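Local coordinates for cortical-lytic enzyme (Bacillus cereus, PDB 4S3J), which acts as an N-acetylglucosaminidase that degrades spore cortex peptidoglycan during germination, probably cleaving only partially degraded cortex and recognising its muramic acid delta-lactam, at residues A[225-228]-A[229-233]; A[308-312]-A[313-317]; A[347-350]-A[351-355]; A[417-420]-A[421-424]. All coordinates share one frame; numbering follows the deposited sequence.

Interaction 1: residues A[225-228]-A[229-233]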
loop_
_atom_site.group_PDB
_atom_site.type_symbol
_atom_site.label_atom_id
_atom_site.label_comp_id
_atom_site.label_asym_id
_atom_site.label_seq_id
_atom_site.Cartn_x
_atom_site.Cartn_y
_atom_site.Cartn_z
ATOM N N GLU A 225 14.641 -22.279 13.727
ATOM C CA GLU A 225 15.926 -22.950 13.575
ATOM C C GLU A 225 16.535 -22.710 12.192
ATOM O O GLU A 225 17.695 -23.011 11.963
ATOM C CB GLU A 225 15.761 -24.454 13.824
ATOM C CG GLU A 225 15.376 -24.821 15.263
ATOM C CD GLU A 225 13.877 -24.769 15.548
ATOM O OE1 GLU A 225 13.065 -24.521 14.631
ATOM O OE2 GLU A 225 13.514 -24.974 16.721
ATOM N N ASP A 226 15.738 -22.180 11.270
ATOM C CA ASP A 226 16.183 -21.918 9.906
ATOM C C ASP A 226 16.536 -20.450 9.656
ATOM O O ASP A 226 16.746 -20.060 8.509
ATOM C CB ASP A 226 15.098 -22.356 8.916
ATOM C CG ASP A 226 15.024 -23.866 8.772
ATOM O OD1 ASP A 226 16.058 -24.523 9.021
ATOM O OD2 ASP A 226 13.937 -24.379 8.401
ATOM N N ARG A 227 16.598 -19.646 10.714
ATOM C CA ARG A 227 16.936 -18.218 10.572
ATOM C C ARG A 227 18.228 -18.034 9.773
ATOM O O ARG A 227 18.246 -17.371 8.730
ATOM C CB ARG A 227 17.071 -17.553 11.950
ATOM C CG ARG A 227 17.418 -16.068 11.900
ATOM C CD ARG A 227 17.551 -15.465 13.304
ATOM N NE ARG A 227 18.533 -16.194 14.091
ATOM C CZ ARG A 227 19.845 -16.031 13.991
ATOM N NH1 ARG A 227 20.347 -15.160 13.128
ATOM N NH2 ARG A 227 20.656 -16.768 14.743
ATOM N N GLU A 228 19.310 -18.647 10.241
ATOM C CA GLU A 228 20.591 -18.455 9.573
ATOM C C GLU A 228 20.654 -19.188 8.227
ATOM O O GLU A 228 21.310 -18.699 7.306
ATOM C CB GLU A 228 21.739 -18.891 10.485
ATOM C CG GLU A 228 23.107 -18.737 9.853
ATOM C CD GLU A 228 23.389 -17.321 9.359
ATOM O OE1 GLU A 228 22.875 -16.339 9.954
ATOM O OE2 GLU A 228 24.123 -17.205 8.353
ATOM N N ALA A 229 19.969 -20.334 8.101
ATOM C CA ALA A 229 19.892 -21.041 6.818
ATOM C C ALA A 229 19.170 -20.185 5.758
ATOM O O ALA A 229 19.504 -20.231 4.573
ATOM C CB ALA A 229 19.200 -22.406 6.986
ATOM N N TYR A 230 18.177 -19.408 6.179
ATOM C CA TYR A 230 17.496 -18.492 5.269
ATOM C C TYR A 230 18.467 -17.375 4.852
ATOM O O TYR A 230 18.568 -17.032 3.673
ATOM C CB TYR A 230 16.240 -17.901 5.931
ATOM C CG TYR A 230 15.301 -17.116 5.024
ATOM C CD1 TYR A 230 15.426 -17.138 3.636
ATOM C CD2 TYR A 230 14.289 -16.347 5.566
ATOM C CE1 TYR A 230 14.558 -16.417 2.819
ATOM C CE2 TYR A 230 13.414 -15.610 4.751
ATOM C CZ TYR A 230 13.557 -15.661 3.381
ATOM O OH TYR A 230 12.710 -14.952 2.563
ATOM N N ASN A 231 19.181 -16.811 5.820
ATOM C CA ASN A 231 20.214 -15.818 5.506
ATOM C C ASN A 231 21.225 -16.359 4.504
ATOM O O ASN A 231 21.559 -15.687 3.532
ATOM C CB ASN A 231 20.945 -15.342 6.769
ATOM C CG ASN A 231 20.045 -14.613 7.726
ATOM O OD1 ASN A 231 19.017 -14.059 7.329
ATOM N ND2 ASN A 231 20.426 -14.591 9.002
ATOM N N ARG A 232 21.696 -17.590 4.713
ATOM C CA ARG A 232 22.659 -18.189 3.787
ATOM C C ARG A 232 22.059 -18.401 2.411
ATOM O O ARG A 232 22.727 -18.195 1.404
ATOM C CB ARG A 232 23.188 -19.529 4.301
ATOM C CG ARG A 232 24.043 -19.475 5.535
ATOM C CD ARG A 232 24.821 -20.770 5.667
ATOM N NE ARG A 232 23.926 -21.915 5.847
ATOM C CZ ARG A 232 23.479 -22.343 7.024
ATOM N NH1 ARG A 232 23.856 -21.730 8.143
ATOM N NH2 ARG A 232 22.663 -23.391 7.088
ATOM N N PHE A 233 20.803 -18.841 2.355
ATOM C CA PHE A 233 20.142 -18.981 1.070
ATOM C C PHE A 233 20.102 -17.638 0.339
ATOM O O PHE A 233 20.405 -17.566 -0.849
ATOM C CB PHE A 233 18.721 -19.535 1.250
ATOM C CG PHE A 233 17.886 -19.473 0.007
ATOM C CD1 PHE A 233 18.181 -20.270 -1.083
ATOM C CD2 PHE A 233 16.784 -18.627 -0.064
ATOM C CE1 PHE A 233 17.407 -20.224 -2.227
ATOM C CE2 PHE A 233 16.002 -18.583 -1.208
ATOM C CZ PHE A 233 16.314 -19.379 -2.286
HETATM O O HOH W 1 19.657 -22.112 10.533
#
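Glu228 and Asn231 meet side chain to side chain in the first turns of helix 227-240. Asn231 ND2 donates to Glu228 OE1 over 3.2 Å, in a nearly straight bond (170°). OE1 lies close to the amide plane, but ND2 stands above the carboxylate plane. A bend in Glu228 (chi2 55°) turns the carboxylate along the helix to this position. Asn231 ND2 also bonds Asp268, which pairs with Arg227.

The tight side holds Ala229 and Tyr230. Tyr230 N bonds Asp226 O at 2.8 Å, and Ala229 CB packs 3.7 Å from the same oxygen. Both side chains touch Leu190 of helix 183-191. Asp226 sits at the N-cap position without capping; its carboxylate goes to Arg191 and Ser187. A water links Glu225 O to Ala229 N.

The solvent side is looser. Arg232 is exposed, and one face of its guanidinium lies over Glu228 O. Its NH1 is 4.5 Å from Glu228 OE2, too far for a salt bridge; OE2 pairs with Arg235 instead.

Helix 227-240 joins strand 214-218 to strand 246-251, a beta-alpha-beta unit of the family 18 TIM barrel. Tyr230 lies about 8 Å, side chain to side chain, from Glu220, the probable proton donor.

Interaction 2: residues A[308-312]-A[313-317]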
loop_
_atom_site.group_PDB
_atom_site.type_symbol
_atom_site.label_atom_id
_atom_site.label_comp_id
_atom_site.label_asym_id
_atom_site.label_seq_id
_atom_site.Cartn_x
_atom_site.Cartn_y
_atom_site.Cartn_z
ATOM N N TYR A 308 12.048 1.198 13.760
ATOM C CA TYR A 308 12.816 0.016 14.120
ATOM C C TYR A 308 13.566 -0.478 12.890
ATOM O O TYR A 308 14.752 -0.776 12.973
ATOM C CB TYR A 308 11.941 -1.097 14.679
ATOM C CG TYR A 308 12.739 -2.378 14.790
ATOM C CD1 TYR A 308 13.726 -2.516 15.748
ATOM C CD2 TYR A 308 12.549 -3.404 13.897
ATOM C CE1 TYR A 308 14.479 -3.676 15.835
ATOM C CE2 TYR A 308 13.295 -4.577 13.967
ATOM C CZ TYR A 308 14.264 -4.696 14.938
ATOM O OH TYR A 308 15.012 -5.856 15.010
ATOM N N ALA A 309 12.893 -0.527 11.742
ATOM C CA ALA A 309 13.538 -1.004 10.518
ATOM C C ALA A 309 14.787 -0.177 10.165
ATOM O O ALA A 309 15.821 -0.732 9.807
ATOM C CB ALA A 309 12.558 -0.994 9.369
ATOM N N LYS A 310 14.686 1.149 10.277
ATOM C CA LYS A 310 15.808 2.055 10.003
ATOM C C LYS A 310 16.983 1.809 10.932
ATOM O O LYS A 310 18.118 2.096 10.579
ATOM C CB LYS A 310 15.336 3.511 10.120
ATOM C CG LYS A 310 14.538 3.928 8.933
ATOM C CD LYS A 310 14.024 5.364 9.070
ATOM C CE LYS A 310 15.104 6.358 9.385
ATOM N NZ LYS A 310 14.521 7.733 9.463
ATOM N N SER A 311 16.715 1.320 12.137
ATOM C CA SER A 311 17.802 1.016 13.067
ATOM C C SER A 311 18.567 -0.231 12.658
ATOM O O SER A 311 19.686 -0.442 13.118
ATOM C CB SER A 311 17.261 0.862 14.495
ATOM O OG SER A 311 16.684 -0.412 14.729
ATOM N N GLN A 312 17.985 -1.039 11.773
ATOM C CA GLN A 312 18.555 -2.328 11.387
ATOM C C GLN A 312 19.132 -2.344 9.979
ATOM O O GLN A 312 19.877 -3.259 9.641
ATOM C CB GLN A 312 17.496 -3.440 11.477
ATOM C CG GLN A 312 16.845 -3.609 12.834
ATOM C CD GLN A 312 17.836 -3.972 13.925
ATOM O OE1 GLN A 312 18.437 -5.050 13.911
ATOM N NE2 GLN A 312 18.040 -3.053 14.856
ATOM N N MET A 313 18.728 -1.392 9.143
ATOM C CA MET A 313 19.116 -1.379 7.731
ATOM C C MET A 313 18.982 0.019 7.138
ATOM O O MET A 313 18.299 0.884 7.708
ATOM C CB MET A 313 18.258 -2.362 6.925
ATOM C CG MET A 313 16.848 -1.820 6.663
ATOM S SD MET A 313 15.774 -3.057 5.894
ATOM C CE MET A 313 15.491 -4.178 7.268
ATOM N N PRO A 314 19.627 0.258 5.982
ATOM C CA PRO A 314 19.539 1.577 5.328
ATOM C C PRO A 314 18.108 1.957 4.938
ATOM O O PRO A 314 17.366 1.117 4.430
ATOM C CB PRO A 314 20.410 1.424 4.079
ATOM C CG PRO A 314 21.278 0.243 4.331
ATOM C CD PRO A 314 20.513 -0.669 5.257
ATOM N N PRO A 315 17.716 3.219 5.162
ATOM C CA PRO A 315 16.326 3.606 4.901
ATOM C C PRO A 315 15.859 3.408 3.460
ATOM O O PRO A 315 14.686 3.086 3.253
ATOM C CB PRO A 315 16.303 5.104 5.245
ATOM C CG PRO A 315 17.465 5.331 6.112
ATOM C CD PRO A 315 18.504 4.331 5.725
ATOM N N GLN A 316 16.759 3.576 2.491
ATOM C CA GLN A 316 16.394 3.461 1.073
ATOM C C GLN A 316 15.948 2.049 0.698
ATOM O O GLN A 316 15.286 1.854 -0.325
ATOM C CB GLN A 316 17.566 3.858 0.173
ATOM C CG GLN A 316 18.834 3.060 0.396
ATOM C CD GLN A 316 19.773 3.695 1.406
ATOM O OE1 GLN A 316 19.348 4.197 2.448
ATOM N NE2 GLN A 316 21.062 3.660 1.106
ATOM N N LYS A 317 16.333 1.058 1.494
ATOM C CA LYS A 317 15.949 -0.315 1.214
ATOM C C LYS A 317 14.530 -0.648 1.681
ATOM O O LYS A 317 14.026 -1.727 1.396
ATOM C CB LYS A 317 16.920 -1.295 1.865
ATOM C CG LYS A 317 18.289 -1.253 1.273
ATOM C CD LYS A 317 19.089 -2.498 1.650
ATOM C CE LYS A 317 20.488 -2.473 1.016
ATOM N NZ LYS A 317 21.254 -3.734 1.220
#
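Met313 folds its side chain back against the C-terminal turn of helix 299-312, with CG 3.5 Å from Ala309 O. Residues 313-317 form an alpha-to-beta connection of the TIM barrel, leading from this helix to strand 318-330. Met313 has CG between its own N and carbonyl carbon (chi1 76°), which brings CG against the helix end. Beyond the two segments it packs on Tyr269, Val279 and Ile318, so the thioether chain is buried between a helix and two strands.

The backbone bond that joins the turn to the loop is weak: Met313 N reaches Ala309 O at 3.1 Å, but with an angle of only 127°. Gln312 N bonds the same oxygen. Next to it, Lys310 CA makes a C-H...O contact with Met313 O at 3.6 Å.

Lys310 crosses Pro315 at about a right angle and touches it with one carbon, CE to CG at 4.2 Å. The Lys310 ammonium goes on to Gln400 O.

On the helix itself, Gln312 CG lies over one face of the Tyr308 ring, toward its rim. Ser311 OG donates to Tyr308 O in the carbonyl plane, and it receives Gln312 NE2 at 3.0 Å in an almost straight bond.

Interaction 3: residues A[347-350]-A[351-355]; sequences AAVA and LARKY
Arg353 N and Lys354 N donate to Val349 O and Ala350 O, in successive i to i+4 bonds of helix 345-354. The Arg353 N to Val349 O bond is 2.9 Å long and runs nearly along the C=O axis. Ala352 N also bonds Ala348 O, and Leu351 N bonds Ala347 O at 3.0 Å.

The Arg353 side chain adds a second layer. It is extended as far as CD and then bends (chi3 -64°), which carries the guanidinium back over the preceding turn. One face of the group lies over Val349 O. NH1 is 3.7 Å from Val349 CG1, and NH2 is 3.7 Å from Ala350 CA. These are packing contacts. Its strongest polar partner is Thr39, whose carbonyl oxygen accepts from Arg353 NE; Glu38 adds a long, weak ion pair. Val41 and Gln44 also touch the arginine, so this side of the helix faces the first LysM domain.

In the sequence, helix 345-354 falls between barrel strand 318-330 and helix 387-400, together with strands 341-343, 360-362, 367-373 and 379-383. This is consistent with the alpha+beta insertion found in many family 18 TIM barrels.

The other side packs on strand 367-373. Leu351 CG lies 3.5 Å from Ala347 O, and its side chain touches Phe370 and Tyr372. Ala352 also rests on Phe370. At the C-terminal end, Lys354 CG sits 3.9 Å above the Tyr355 ring, over its centre. Lys354 NZ makes a weak bond to Tyr355 OH. That hydroxyl is also bonded to Glu375, and the Tyr355 ring stacks on Tyr372.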
loop_
_atom_site.group_PDB
_atom_site.type_symbol
_atom_site.label_atom_id
_atom_site.label_comp_id
_atom_site.label_asym_id
_atom_site.label_seq_id
_atom_site.Cartn_x
_atom_site.Cartn_y
_atom_site.Cartn_z
ATOM N N ALA A 347 -16.134 0.828 -2.262
ATOM C CA ALA A 347 -17.217 0.015 -1.698
ATOM C C ALA A 347 -17.572 0.442 -0.285
ATOM O O ALA A 347 -18.733 0.379 0.134
ATOM C CB ALA A 347 -16.829 -1.474 -1.721
ATOM N N ALA A 348 -16.567 0.868 0.469
ATOM C CA ALA A 348 -16.781 1.347 1.826
ATOM C C ALA A 348 -17.677 2.585 1.791
ATOM O O ALA A 348 -18.668 2.674 2.512
ATOM C CB ALA A 348 -15.450 1.657 2.507
ATOM N N VAL A 349 -17.337 3.541 0.931
ATOM C CA VAL A 349 -18.167 4.747 0.806
ATOM C C VAL A 349 -19.574 4.339 0.380
ATOM O O VAL A 349 -20.567 4.894 0.849
ATOM C CB VAL A 349 -17.575 5.739 -0.190
ATOM C CG1 VAL A 349 -18.511 6.950 -0.388
ATOM C CG2 VAL A 349 -16.220 6.201 0.299
ATOM N N ALA A 350 -19.684 3.341 -0.489
ATOM C CA ALA A 350 -20.999 2.911 -0.959
ATOM C C ALA A 350 -21.864 2.344 0.172
ATOM O O ALA A 350 -23.094 2.499 0.158
ATOM C CB ALA A 350 -20.840 1.894 -2.083
ATOM N N LEU A 351 -21.242 1.684 1.156
ATOM C CA LEU A 351 -21.976 1.213 2.325
ATOM C C LEU A 351 -22.517 2.373 3.165
ATOM O O LEU A 351 -23.659 2.354 3.629
ATOM C CB LEU A 351 -21.081 0.318 3.182
ATOM C CG LEU A 351 -20.782 -1.054 2.582
ATOM C CD1 LEU A 351 -19.628 -1.657 3.336
ATOM C CD2 LEU A 351 -21.993 -2.004 2.628
ATOM N N ALA A 352 -21.694 3.388 3.387
ATOM C CA ALA A 352 -22.140 4.552 4.169
ATOM C C ALA A 352 -23.272 5.246 3.428
ATOM O O ALA A 352 -24.241 5.699 4.040
ATOM C CB ALA A 352 -20.979 5.504 4.432
ATOM N N ARG A 353 -23.179 5.329 2.100
ATOM C CA ARG A 353 -24.263 5.915 1.304
ATOM C C ARG A 353 -25.570 5.107 1.444
ATOM O O ARG A 353 -26.662 5.644 1.693
ATOM C CB ARG A 353 -23.835 5.981 -0.160
ATOM C CG ARG A 353 -24.877 6.582 -1.102
ATOM C CD ARG A 353 -24.351 6.622 -2.551
ATOM N NE ARG A 353 -23.200 7.511 -2.677
ATOM C CZ ARG A 353 -21.936 7.174 -2.865
ATOM N NH1 ARG A 353 -21.022 8.142 -2.904
ATOM N NH2 ARG A 353 -21.576 5.919 -3.044
ATOM N N LYS A 354 -25.457 3.799 1.282
ATOM C CA LYS A 354 -26.635 2.932 1.285
ATOM C C LYS A 354 -27.377 2.984 2.612
ATOM O O LYS A 354 -28.616 3.002 2.652
ATOM C CB LYS A 354 -26.233 1.488 0.982
ATOM C CG LYS A 354 -27.357 0.478 1.035
ATOM C CD LYS A 354 -26.867 -0.847 0.554
ATOM C CE LYS A 354 -27.958 -1.912 0.710
ATOM N NZ LYS A 354 -27.444 -3.271 0.422
ATOM N N TYR A 355 -26.611 2.972 3.700
ATOM C CA TYR A 355 -27.181 2.888 5.042
ATOM C C TYR A 355 -27.276 4.254 5.756
ATOM O O TYR A 355 -27.540 4.332 6.968
ATOM C CB TYR A 355 -26.396 1.857 5.850
ATOM C CG TYR A 355 -26.601 0.466 5.275
ATOM C CD1 TYR A 355 -27.819 -0.195 5.427
ATOM C CD2 TYR A 355 -25.592 -0.196 4.578
ATOM C CE1 TYR A 355 -28.022 -1.454 4.901
ATOM C CE2 TYR A 355 -25.790 -1.450 4.048
ATOM C CZ TYR A 355 -27.010 -2.078 4.212
ATOM O OH TYR A 355 -27.192 -3.334 3.684
#

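Interaction 4: residues A[417-420]-A[421-424]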
loop_
_atom_site.group_PDB
_atom_site.type_symbol
_atom_site.label_atom_id
_atom_site.label_comp_id
_atom_site.label_asym_id
_atom_site.label_seq_id
_atom_site.Cartn_x
_atom_site.Cartn_y
_atom_site.Cartn_z
ATOM N N ASN A 417 -5.957 7.286 -4.506
ATOM C CA ASN A 417 -4.632 6.845 -4.104
ATOM C C ASN A 417 -3.608 7.027 -5.224
ATOM O O ASN A 417 -2.492 7.530 -5.002
ATOM C CB ASN A 417 -4.678 5.378 -3.658
ATOM C CG ASN A 417 -3.302 4.804 -3.459
ATOM O OD1 ASN A 417 -2.597 5.198 -2.518
ATOM N ND2 ASN A 417 -2.884 3.910 -4.351
ATOM N N TRP A 418 -3.983 6.619 -6.431
ATOM C CA TRP A 418 -3.044 6.622 -7.540
ATOM C C TRP A 418 -2.771 8.047 -8.027
ATOM O O TRP A 418 -1.625 8.402 -8.289
ATOM C CB TRP A 418 -3.577 5.710 -8.650
ATOM C CG TRP A 418 -3.784 4.321 -8.105
ATOM C CD1 TRP A 418 -4.965 3.709 -7.830
ATOM C CD2 TRP A 418 -2.756 3.403 -7.706
ATOM N NE1 TRP A 418 -4.742 2.446 -7.307
ATOM C CE2 TRP A 418 -3.393 2.244 -7.210
ATOM C CE3 TRP A 418 -1.363 3.446 -7.728
ATOM C CZ2 TRP A 418 -2.673 1.142 -6.751
ATOM C CZ3 TRP A 418 -0.661 2.352 -7.267
ATOM C CH2 TRP A 418 -1.314 1.223 -6.795
ATOM N N ARG A 419 -3.802 8.881 -8.058
ATOM C CA ARG A 419 -3.606 10.278 -8.421
ATOM C C ARG A 419 -2.735 10.988 -7.384
ATOM O O ARG A 419 -1.857 11.760 -7.742
ATOM C CB ARG A 419 -4.943 10.997 -8.584
ATOM C CG ARG A 419 -4.768 12.490 -8.872
ATOM C CD ARG A 419 -4.077 12.723 -10.215
ATOM N NE ARG A 419 -3.885 14.143 -10.506
ATOM C CZ ARG A 419 -4.787 14.919 -11.103
ATOM N NH1 ARG A 419 -5.977 14.431 -11.446
ATOM N NH2 ARG A 419 -4.512 16.200 -11.326
ATOM N N LEU A 420 -2.977 10.751 -6.100
ATOM C CA LEU A 420 -2.178 11.405 -5.074
ATOM C C LEU A 420 -0.730 10.920 -5.101
ATOM O O LEU A 420 0.183 11.671 -4.788
ATOM C CB LEU A 420 -2.798 11.196 -3.696
ATOM C CG LEU A 420 -4.071 12.007 -3.441
ATOM C CD1 LEU A 420 -4.710 11.517 -2.159
ATOM C CD2 LEU A 420 -3.781 13.488 -3.397
ATOM N N LEU A 421 -0.513 9.656 -5.474
ATOM C CA LEU A 421 0.844 9.139 -5.560
ATOM C C LEU A 421 1.664 9.982 -6.542
ATOM O O LEU A 421 2.801 10.378 -6.224
ATOM C CB LEU A 421 0.832 7.666 -5.997
ATOM C CG LEU A 421 2.201 6.976 -6.014
ATOM C CD1 LEU A 421 2.773 6.776 -4.596
ATOM C CD2 LEU A 421 2.095 5.662 -6.744
ATOM N N VAL A 422 1.109 10.232 -7.728
ATOM C CA VAL A 422 1.824 11.016 -8.753
ATOM C C VAL A 422 1.862 12.516 -8.441
ATOM O O VAL A 422 2.777 13.221 -8.901
ATOM C CB VAL A 422 1.223 10.832 -10.173
ATOM C CG1 VAL A 422 1.311 9.399 -10.597
ATOM C CG2 VAL A 422 -0.191 11.295 -10.251
ATOM N N GLU A 423 0.908 13.017 -7.658
ATOM C CA GLU A 423 0.953 14.416 -7.243
ATOM C C GLU A 423 2.066 14.637 -6.225
ATOM O O GLU A 423 2.743 15.666 -6.233
ATOM C CB GLU A 423 -0.380 14.843 -6.633
ATOM C CG GLU A 423 -1.504 14.983 -7.644
ATOM C CD GLU A 423 -1.308 16.146 -8.613
ATOM O OE1 GLU A 423 -0.830 17.229 -8.194
ATOM O OE2 GLU A 423 -1.628 15.968 -9.801
ATOM N N ASN A 424 2.295 13.631 -5.391
ATOM C CA ASN A 424 3.236 13.764 -4.277
ATOM C C ASN A 424 4.679 13.500 -4.616
ATOM O O ASN A 424 5.561 14.067 -3.993
ATOM C CB ASN A 424 2.847 12.804 -3.152
ATOM C CG ASN A 424 1.871 13.414 -2.175
ATOM O OD1 ASN A 424 2.265 13.961 -1.148
ATOM N ND2 ASN A 424 0.577 13.301 -2.470
#
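Asn417 begins the contact with its carbonyl: Asn417 O accepts from Leu421 N at 2.9 Å. Its side chain turns to its neighbour, with ND2 3.3 Å above the centre of the Trp418 ring. That amide covers one face of the indole.

Trp418 follows. Its CE3 meets Leu421 CD2 at 4.2 Å, an oblique apolar contact. Its carbonyl oxygen takes a weak bond from Val422 N.

Arg419 carries the charged part. It grips Glu423 side-on, with NE and NH2 both donating to one carboxylate oxygen. Arg419 NE to Glu423 OE2 is 3.0 Å, and NH2 to the same OE2 is 3.3 Å. OE2 lies in the guanidinium plane, at its edge, while the carboxylate is turned 53° against that plane. Both nitrogens approach from the same face of the carboxylate. The bends at chi2 in Arg419 (65°) and Glu423 (-68°) turn the two chains together on one side of the helix. Val422 CG2 lies close by, 4.1 Å from Arg419 CD.

Leu420 closes the segment with a doubly held carbonyl. Asn424 N and Asn424 ND2 each reach Leu420 O at 2.9 Å, from opposite faces of its plane. The amide thus folds back on its own helix, while Asn424 OD1 receives Lys398 and Gln391.

Helix 415-424 follows strand 404-408 of the TIM barrel. Leu421 and Asn424 pack on Phe394 of helix 387-400, Leu421 and Val422 on Ile427 of strand 426-427, and Arg419 and Leu420 on strand 3-7 of the first LysM domain.

How the interactions relate
The four contacts come in series along the chain, each within or at the end of a separate helix. Interactions 1 and 2 lie on the same side of the chain's centre, their centres 20 Å apart. Both belong to the helical layer of the TIM barrel. Interaction 3 lies on the opposite side from both, 47 Å from interaction 1 between centres, in the insertion after strand 318-330. Interaction 4, on helix 415-424, lies 24 Å from interaction 3 and 25 Å from interaction 2, centre to centre. No two touch. Interactions 3 and 4 both border the first LysM domain, so helices of both the insertion and the barrel take part in its meeting with the catalytic region.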